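Side-chain contacts in putative carbohydrate-active enzyme (Uncultured organism, PDB 5WH8), which probably hydrolyses O-glycosidic bonds as a cellulase, this chain being the glycoside hydrolase family 5 part of a longer protein: residues T52-V55 / K56-I60; D95-K99 / L100-C104; D259-A263 / R264-W268. All blocks are in the same frame, centred on the assembly; numbering follows the deposited sequence. Where two conformers were deposited one is given.

In the fold
All three contacts are turns in which a helix of the eight-stranded (beta/alpha) barrel ends and the chain heads into the next parallel strand: 62-68 after contact 1, 103-109 after contact 2 and 268-273 after contact 3. Contacts 1 and 2 serve adjacent strands, with centres about 12 Å apart, and pack together, Val55 CG2 lying 3.6 Å from Ile102 CG2. Contact 3 is about 21 and 23 Å away between centres and touches neither; strand 32-36 separates its strand from that of contact 1. It binds two ethanediols, probably from the crystallisation liquor. Such helix-to-strand turns lie at the N-terminal ends of the strands, whereas family 5 enzymes carry their active site at the C-terminal ends.

Contact 1 of 3, residues T52-V55 / K56-I60; sequences TALV and KDWNI
Leu54 lays its methyl CD2 over one face of the Trp58 indole, 3.8 Å from the centroid of the five-membered ring and displaced toward the rim, in a CH-pi contact. On the same packed side, Ile60 has CG1 between its backbone N and carbonyl carbon (chi1 67°), a rotation that carries CD1 to within 3.7 Å of Leu54 CB. Val55 crosses Ile60 at about a right angle, its CG2 4.1 Å from Ile60 CG1. Met34 of strand 32-36 and Leu307 of helix 298-307 also press on this side, and the indole NE1 is hydrogen-bonded to Trp293 O. The turn is the close of helix 48-56, just before barrel strand 62-68. Ala53 O accepts two bonds there, from Asp57 N at 2.8 Å and from Trp58 N at 3.2 Å; the second spans five residues, so the last turn is wider than an alpha-helical one. Asn59 then takes positive phi, and Ile60 N reaches back to Leu54 O in a nearly straight bond (3.2 Å, 175°). The rim at Lys56 and Asp57 is looser. Lys56 CG runs alongside Thr52 CG2 at 4.1 Å before the exposed lysine, bent at chi2 and chi3, leads off, and Asp57 OD2 turns to Asn294 ND2. At the end of the turn a water bonds to Val55 O and, at 2.6 Å, to Ile60 O.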
loop_
_atom_site.group_PDB
_atom_site.type_symbol
_atom_site.label_atom_id
_atom_site.label_comp_id
_atom_site.label_asym_id
_atom_site.label_seq_id
_atom_site.Cartn_x
_atom_site.Cartn_y
_atom_site.Cartn_z
ATOM N N THR A 52 -7.845 7.979 13.205
ATOM C CA THR A 52 -8.193 7.431 14.515
ATOM C C THR A 52 -9.437 6.526 14.403
ATOM O O THR A 52 -9.463 5.440 14.977
ATOM C CB THR A 52 -8.417 8.566 15.572
ATOM O OG1 THR A 52 -7.187 9.227 15.838
ATOM C CG2 THR A 52 -8.909 7.995 16.883
ATOM N N ALA A 53 -10.443 6.951 13.636
ATOM C CA ALA A 53 -11.627 6.116 13.411
ATOM C C ALA A 53 -11.263 4.839 12.656
ATOM O O ALA A 53 -11.766 3.762 12.973
ATOM C CB ALA A 53 -12.720 6.902 12.638
ATOM N N LEU A 54 -10.401 4.946 11.643
ATOM C CA LEU A 54 -9.987 3.754 10.919
ATOM C C LEU A 54 -9.334 2.727 11.849
ATOM O O LEU A 54 -9.550 1.514 11.723
ATOM C CB LEU A 54 -9.037 4.121 9.783
ATOM C CG LEU A 54 -9.738 4.611 8.508
ATOM C CD1 LEU A 54 -8.726 5.253 7.595
ATOM C CD2 LEU A 54 -10.414 3.445 7.819
ATOM N N VAL A 55 -8.496 3.196 12.762
ATOM C CA VAL A 55 -7.794 2.280 13.666
ATOM C C VAL A 55 -8.713 1.735 14.750
ATOM O O VAL A 55 -8.801 0.509 14.939
ATOM C CB VAL A 55 -6.574 2.990 14.286
ATOM C CG1 VAL A 55 -5.879 2.101 15.317
ATOM C CG2 VAL A 55 -5.586 3.377 13.192
ATOM N N LYS A 56 -9.408 2.627 15.448
ATOM C CA LYS A 56 -10.231 2.204 16.580
ATOM C C LYS A 56 -11.542 1.524 16.191
ATOM O O LYS A 56 -11.991 0.621 16.914
ATOM C CB LYS A 56 -10.550 3.397 17.488
ATOM C CG LYS A 56 -9.333 4.102 18.067
ATOM C CD LYS A 56 -8.404 3.199 18.888
ATOM C CE LYS A 56 -9.033 2.748 20.198
ATOM N NZ LYS A 56 -8.077 1.935 21.008
ATOM N N ASP A 57 -12.164 1.959 15.094
ATOM C CA ASP A 57 -13.465 1.439 14.660
ATOM C C ASP A 57 -13.412 0.440 13.496
ATOM O O ASP A 57 -14.191 -0.505 13.467
ATOM C CB ASP A 57 -14.397 2.594 14.248
ATOM C CG ASP A 57 -14.525 3.677 15.317
ATOM O OD1 ASP A 57 -14.494 3.352 16.527
ATOM O OD2 ASP A 57 -14.681 4.851 14.939
ATOM N N TRP A 58 -12.539 0.644 12.511
ATOM C CA TRP A 58 -12.453 -0.316 11.407
ATOM C C TRP A 58 -11.370 -1.381 11.660
ATOM O O TRP A 58 -11.290 -2.333 10.901
ATOM C CB TRP A 58 -12.156 0.358 10.054
ATOM C CG TRP A 58 -13.102 1.403 9.508
ATOM C CD1 TRP A 58 -13.781 2.383 10.193
ATOM C CD2 TRP A 58 -13.429 1.580 8.129
ATOM N NE1 TRP A 58 -14.497 3.158 9.310
ATOM C CE2 TRP A 58 -14.302 2.680 8.037
ATOM C CE3 TRP A 58 -13.059 0.914 6.954
ATOM C CZ2 TRP A 58 -14.808 3.132 6.828
ATOM C CZ3 TRP A 58 -13.553 1.355 5.762
ATOM C CH2 TRP A 58 -14.425 2.459 5.692
ATOM N N ASN A 59 -10.519 -1.192 12.670
ATOM C CA ASN A 59 -9.504 -2.182 13.039
ATOM C C ASN A 59 -8.424 -2.379 11.963
ATOM O O ASN A 59 -7.915 -3.488 11.788
ATOM C CB ASN A 59 -10.167 -3.529 13.357
ATOM C CG ASN A 59 -11.317 -3.389 14.333
ATOM O OD1 ASN A 59 -12.481 -3.636 13.998
ATOM N ND2 ASN A 59 -10.998 -2.973 15.547
ATOM N N ILE A 60 -8.044 -1.315 11.251
ATOM C CA ILE A 60 -7.016 -1.476 10.221
ATOM C C ILE A 60 -5.643 -1.683 10.852
ATOM O O ILE A 60 -5.391 -1.228 11.975
ATOM C CB ILE A 60 -6.917 -0.276 9.227
ATOM C CG1 ILE A 60 -6.418 1.032 9.872
ATOM C CG2 ILE A 60 -8.256 -0.071 8.496
ATOM C CD1 ILE A 60 -6.033 2.106 8.856
HETATM O O HOH W 1 -6.241 -1.463 14.440
#

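Contact 2 of 3, residues D95-K99 / L100-C104; sequences DICAK and LGIYC
A Schellman motif ends helix 83-100 in the beta-alpha-beta unit 62-68/83-100/103-109, and Cys97 meets the returning chain at Ile102 and Cys104. Two backbone bonds define the motif: Ile102 N to Cys97 O, 3.1 Å and fairly straight at 164°, and Gly101 N to Ala98 O, also 3.1 Å, in which the donor stands above the carbonyl plane. Gly101 makes the reversal with positive phi (67°), a backbone shape that favours glycine. Inside the turn, Cys97 CB lies 3.9 Å from Ile102 CG1 and equally far, 3.9 Å, from Cys104 CB. The two sulfurs approach to 4.0 Å (Cys97 SG to Cys104 SG), in packing contact and far beyond disulfide length; Ile102 CD1 also touches Cys97 SG. One turn apart on the helix, Ile96 and Leu100 run alongside each other, with CG2 of the isoleucine 3.9 Å from CD1 of the leucine. Leu100 continues onto Leu51, Thr52 and Val55 of helix 48-56, while Ile102 packs on Phe63 and Cys104 on Leu65, both in strand 62-68. Backbone bonds of Tyr103 with Phe63 and of Cys104 with Leu143 then carry the chain into the barrel sheet between strands 62-68 and 142-145.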
loop_
_atom_site.group_PDB
_atom_site.type_symbol
_atom_site.label_atom_id
_atom_site.label_comp_id
_atom_site.label_asym_id
_atom_site.label_seq_id
_atom_site.Cartn_x
_atom_site.Cartn_y
_atom_site.Cartn_z
ATOM N N ASP A 95 3.474 10.505 10.725
ATOM C CA ASP A 95 3.518 10.685 12.174
ATOM C C ASP A 95 2.177 10.320 12.837
ATOM O O ASP A 95 2.158 9.749 13.938
ATOM C CB ASP A 95 3.897 12.129 12.534
ATOM C CG ASP A 95 5.329 12.483 12.156
ATOM O OD1 ASP A 95 6.206 11.590 12.113
ATOM O OD2 ASP A 95 5.583 13.685 11.925
ATOM N N ILE A 96 1.060 10.641 12.184
ATOM C CA ILE A 96 -0.254 10.253 12.708
ATOM C C ILE A 96 -0.326 8.733 12.776
ATOM O O ILE A 96 -0.751 8.182 13.797
ATOM C CB ILE A 96 -1.411 10.818 11.857
ATOM C CG1 ILE A 96 -1.527 12.327 12.097
ATOM C CG2 ILE A 96 -2.755 10.162 12.194
ATOM C CD1 ILE A 96 -2.292 13.039 11.010
ATOM N N CYS A 97 0.146 8.039 11.737
ATOM C CA CYS A 97 0.151 6.570 11.790
ATOM C C CYS A 97 1.023 6.055 12.929
ATOM O O CYS A 97 0.666 5.076 13.584
ATOM C CB CYS A 97 0.635 5.971 10.468
ATOM S SG CYS A 97 -0.554 6.197 9.098
ATOM N N ALA A 98 2.176 6.687 13.153
ATOM C CA ALA A 98 3.048 6.292 14.269
ATOM C C ALA A 98 2.338 6.444 15.612
ATOM O O ALA A 98 2.435 5.562 16.473
ATOM C CB ALA A 98 4.332 7.102 14.275
ATOM N N LYS A 99 1.651 7.569 15.798
ATOM C CA LYS A 99 0.954 7.846 17.055
ATOM C C LYS A 99 -0.149 6.830 17.335
ATOM O O LYS A 99 -0.454 6.552 18.501
ATOM C CB LYS A 99 0.366 9.260 17.039
ATOM C CG LYS A 99 1.415 10.357 17.218
ATOM C CD LYS A 99 0.792 11.748 17.115
ATOM C CE LYS A 99 1.734 12.836 17.630
ATOM N NZ LYS A 99 3.140 12.636 17.176
ATOM N N LEU A 100 -0.736 6.279 16.265
ATOM C CA LEU A 100 -1.788 5.266 16.359
ATOM C C LEU A 100 -1.260 3.834 16.332
ATOM O O LEU A 100 -2.029 2.907 16.542
ATOM C CB LEU A 100 -2.799 5.451 15.210
ATOM C CG LEU A 100 -3.606 6.751 15.271
ATOM C CD1 LEU A 100 -4.332 6.998 13.940
ATOM C CD2 LEU A 100 -4.620 6.724 16.421
ATOM N N GLY A 101 0.038 3.652 16.098
ATOM C CA GLY A 101 0.635 2.328 16.041
ATOM C C GLY A 101 0.171 1.485 14.866
ATOM O O GLY A 101 -0.041 0.281 15.029
ATOM N N ILE A 102 -0.003 2.095 13.693
ATOM C CA ILE A 102 -0.243 1.317 12.471
ATOM C C ILE A 102 0.844 1.524 11.434
ATOM O O ILE A 102 1.544 2.554 11.418
ATOM C CB ILE A 102 -1.605 1.632 11.802
ATOM C CG1 ILE A 102 -1.766 3.117 11.475
ATOM C CG2 ILE A 102 -2.762 1.119 12.708
ATOM C CD1 ILE A 102 -2.932 3.376 10.506
ATOM N N TYR A 103 0.974 0.542 10.562
ATOM C CA TYR A 103 1.963 0.596 9.490
ATOM C C TYR A 103 1.508 1.620 8.430
ATOM O O TYR A 103 0.313 1.916 8.276
ATOM C CB TYR A 103 2.195 -0.825 8.905
ATOM C CG TYR A 103 2.831 -1.728 9.935
ATOM C CD1 TYR A 103 4.211 -1.706 10.139
ATOM C CD2 TYR A 103 2.054 -2.513 10.785
ATOM C CE1 TYR A 103 4.792 -2.461 11.126
ATOM C CE2 TYR A 103 2.634 -3.285 11.763
ATOM C CZ TYR A 103 4.000 -3.248 11.926
ATOM O OH TYR A 103 4.545 -4.008 12.937
ATOM N N CYS A 104 2.482 2.187 7.719
ATOM C CA CYS A 104 2.212 3.246 6.752
ATOM C C CYS A 104 2.982 2.989 5.476
ATOM O O CYS A 104 4.213 2.952 5.506
ATOM C CB CYS A 104 2.588 4.608 7.333
ATOM S SG CYS A 104 2.246 6.012 6.268
#

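Contact 3 of 3, residues D259-A263 / R264-W268; sequences DWMDA and RKISW. With EDO (1,2-ethanediol), chain D; EDO (1,2-ethanediol), chain F.
Helix 251-263 closes in a Schellman motif, Ile266 N bonding to Met261 O (3.0 Å) and Lys265 N to Asp262 O (3.2 Å) around the positive phi of Lys265. On the side of the turn that faces helix 217-228, the Arg264 guanidinium lies flat on the indole of Trp260, centres 3.6 Å apart and planes inclined by only 12°. CZ rides over the five-membered ring as a cation-pi partner, and CD covers the six-membered ring, so the extended arginine chain lies across both rings along the CD1-NE1-CE2 side. Trp260 points CG anti to its backbone N (chi1 179°), which swings the indole along the helix toward the arginine. The same guanidinium also bonds to the backbone of the residue it stacks on: NH1 donates to Trp260 O at 3.0 Å, with that oxygen close to the guanidinium plane. NE is engaged by Gln224 OE1, so the flat group is fixed both in its plane and through its face. At the far end of the indole, Ile266 CD1 comes to 3.8 Å from Trp260 CZ3. Inward, the Met261 chain runs roughly perpendicular to that of Trp268; a bend at chi3 brings Met261 CE 3.7 Å from Trp268 CD1, and the sulfur makes an oblique Met-aromatic contact. An ethanediol, probably from the crystallisation liquor, joins Asp262 to Trp268: its O2 donates to Asp262 OD1 (2.6 Å) and its O1 to OD2, and O2 in turn accepts from Trp268 NE1, at the ring edge (2.9 Å). Asp262 OD1 also accepts from Gln30 NE2, while Lys265 NZ bonds to a second ethanediol and to Ser312 OG. An aromatic face, a main-chain carbonyl and the amide oxygen of Gln224 thus probably help to stabilise the positive charge of Arg264.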
loop_
_atom_site.group_PDB
_atom_site.type_symbol
_atom_site.label_atom_id
_atom_site.label_comp_id
_atom_site.label_asym_id
_atom_site.label_seq_id
_atom_site.Cartn_x
_atom_site.Cartn_y
_atom_site.Cartn_z
ATOM N N ASP A 259 -10.025 -15.640 0.406
ATOM C CA ASP A 259 -9.647 -16.977 0.872
ATOM C C ASP A 259 -8.260 -17.330 0.365
ATOM O O ASP A 259 -7.432 -17.922 1.093
ATOM C CB ASP A 259 -10.652 -18.029 0.399
ATOM C CG ASP A 259 -11.931 -18.011 1.191
ATOM O OD1 ASP A 259 -11.923 -17.532 2.342
ATOM O OD2 ASP A 259 -12.951 -18.491 0.658
ATOM N N TRP A 260 -8.006 -16.957 -0.883
ATOM C CA TRP A 260 -6.734 -17.255 -1.547
ATOM C C TRP A 260 -5.586 -16.509 -0.856
ATOM O O TRP A 260 -4.519 -17.092 -0.581
ATOM C CB TRP A 260 -6.837 -16.888 -3.050
ATOM C CG TRP A 260 -5.568 -17.112 -3.872
ATOM C CD1 TRP A 260 -5.222 -18.242 -4.555
ATOM C CD2 TRP A 260 -4.530 -16.161 -4.110
ATOM N NE1 TRP A 260 -4.015 -18.050 -5.204
ATOM C CE2 TRP A 260 -3.575 -16.776 -4.948
ATOM C CE3 TRP A 260 -4.319 -14.836 -3.708
ATOM C CZ2 TRP A 260 -2.402 -16.123 -5.357
ATOM C CZ3 TRP A 260 -3.156 -14.195 -4.104
ATOM C CH2 TRP A 260 -2.218 -14.836 -4.938
ATOM N N MET A 261 -5.796 -15.230 -0.548
ATOM C CA MET A 261 -4.773 -14.452 0.156
ATOM C C MET A 261 -4.552 -14.970 1.580
ATOM O O MET A 261 -3.419 -15.045 2.038
ATOM C CB MET A 261 -5.144 -12.965 0.218
ATOM C CG MET A 261 -5.050 -12.229 -1.130
ATOM S SD MET A 261 -5.298 -10.433 -1.007
ATOM C CE MET A 261 -7.062 -10.305 -0.695
ATOM N N ASP A 262 -5.625 -15.291 2.282
ATOM C CA ASP A 262 -5.510 -15.792 3.644
ATOM C C ASP A 262 -4.681 -17.078 3.693
ATOM O O ASP A 262 -3.878 -17.247 4.606
ATOM C CB ASP A 262 -6.895 -16.056 4.257
ATOM C CG ASP A 262 -7.679 -14.781 4.535
ATOM O OD1 ASP A 262 -7.100 -13.675 4.442
ATOM O OD2 ASP A 262 -8.886 -14.895 4.869
ATOM N N ALA A 263 -4.874 -17.971 2.715
ATOM C CA ALA A 263 -4.165 -19.249 2.714
ATOM C C ALA A 263 -2.679 -19.070 2.517
ATOM O O ALA A 263 -1.888 -19.915 2.949
ATOM C CB ALA A 263 -4.727 -20.159 1.641
ATOM N N ARG A 264 -2.308 -17.965 1.872
ATOM C CA ARG A 264 -0.924 -17.627 1.565
ATOM C C ARG A 264 -0.351 -16.527 2.481
ATOM O O ARG A 264 0.796 -16.094 2.315
ATOM C CB ARG A 264 -0.847 -17.216 0.100
ATOM C CG ARG A 264 -1.020 -18.393 -0.840
ATOM C CD ARG A 264 -1.501 -18.021 -2.221
ATOM N NE ARG A 264 -1.778 -19.238 -2.989
ATOM C CZ ARG A 264 -2.856 -20.004 -2.836
ATOM N NH1 ARG A 264 -3.813 -19.683 -1.969
ATOM N NH2 ARG A 264 -2.992 -21.107 -3.571
ATOM N N LYS A 265 -1.153 -16.083 3.448
ATOM C CA LYS A 265 -0.748 -15.042 4.391
ATOM C C LYS A 265 -0.301 -13.746 3.688
ATOM O O LYS A 265 0.661 -13.093 4.103
ATOM C CB LYS A 265 0.384 -15.574 5.283
ATOM C CG LYS A 265 0.468 -14.974 6.659
ATOM C CD LYS A 265 -0.670 -15.431 7.548
ATOM C CE LYS A 265 -0.363 -15.141 9.014
ATOM N NZ LYS A 265 -1.556 -15.354 9.857
ATOM N N ILE A 266 -1.013 -13.381 2.625
ATOM C CA ILE A 266 -0.688 -12.208 1.810
ATOM C C ILE A 266 -1.467 -10.995 2.341
ATOM O O ILE A 266 -2.695 -11.048 2.485
ATOM C CB ILE A 266 -1.007 -12.466 0.321
ATOM C CG1 ILE A 266 -0.013 -13.487 -0.237
ATOM C CG2 ILE A 266 -0.966 -11.181 -0.522
ATOM C CD1 ILE A 266 -0.352 -13.992 -1.618
ATOM N N SER A 267 -0.729 -9.920 2.625
ATOM C CA SER A 267 -1.311 -8.673 3.116
ATOM C C SER A 267 -2.090 -7.948 2.024
ATOM O O SER A 267 -1.744 -8.047 0.821
ATOM C CB SER A 267 -0.217 -7.746 3.663
ATOM O OG SER A 267 0.431 -8.300 4.814
ATOM N N TRP A 268 -3.123 -7.202 2.451
ATOM C CA TRP A 268 -4.014 -6.513 1.516
ATOM C C TRP A 268 -4.453 -5.134 1.986
ATOM O O TRP A 268 -4.569 -4.874 3.190
ATOM C CB TRP A 268 -5.245 -7.382 1.212
ATOM C CG TRP A 268 -6.184 -7.849 2.276
ATOM C CD1 TRP A 268 -6.307 -9.132 2.731
ATOM C CD2 TRP A 268 -7.239 -7.099 2.922
ATOM N NE1 TRP A 268 -7.334 -9.227 3.628
ATOM C CE2 TRP A 268 -7.924 -8.001 3.769
ATOM C CE3 TRP A 268 -7.663 -5.757 2.878
ATOM C CZ2 TRP A 268 -9.012 -7.616 4.539
ATOM C CZ3 TRP A 268 -8.719 -5.376 3.663
ATOM C CH2 TRP A 268 -9.391 -6.300 4.476
HETATM C C1 EDO D . -10.235 -11.897 6.586
HETATM O O1 EDO D . -9.649 -13.163 6.967
HETATM C C2 EDO D . -9.772 -11.524 5.181
HETATM O O2 EDO D . -8.340 -11.469 5.134
HETATM C C1 EDO F . -1.490 -16.415 13.485
HETATM O O1 EDO F . -0.744 -15.632 12.549
HETATM C C2 EDO F . -2.941 -15.960 13.474
HETATM O O2 EDO F . -3.522 -16.245 12.193
#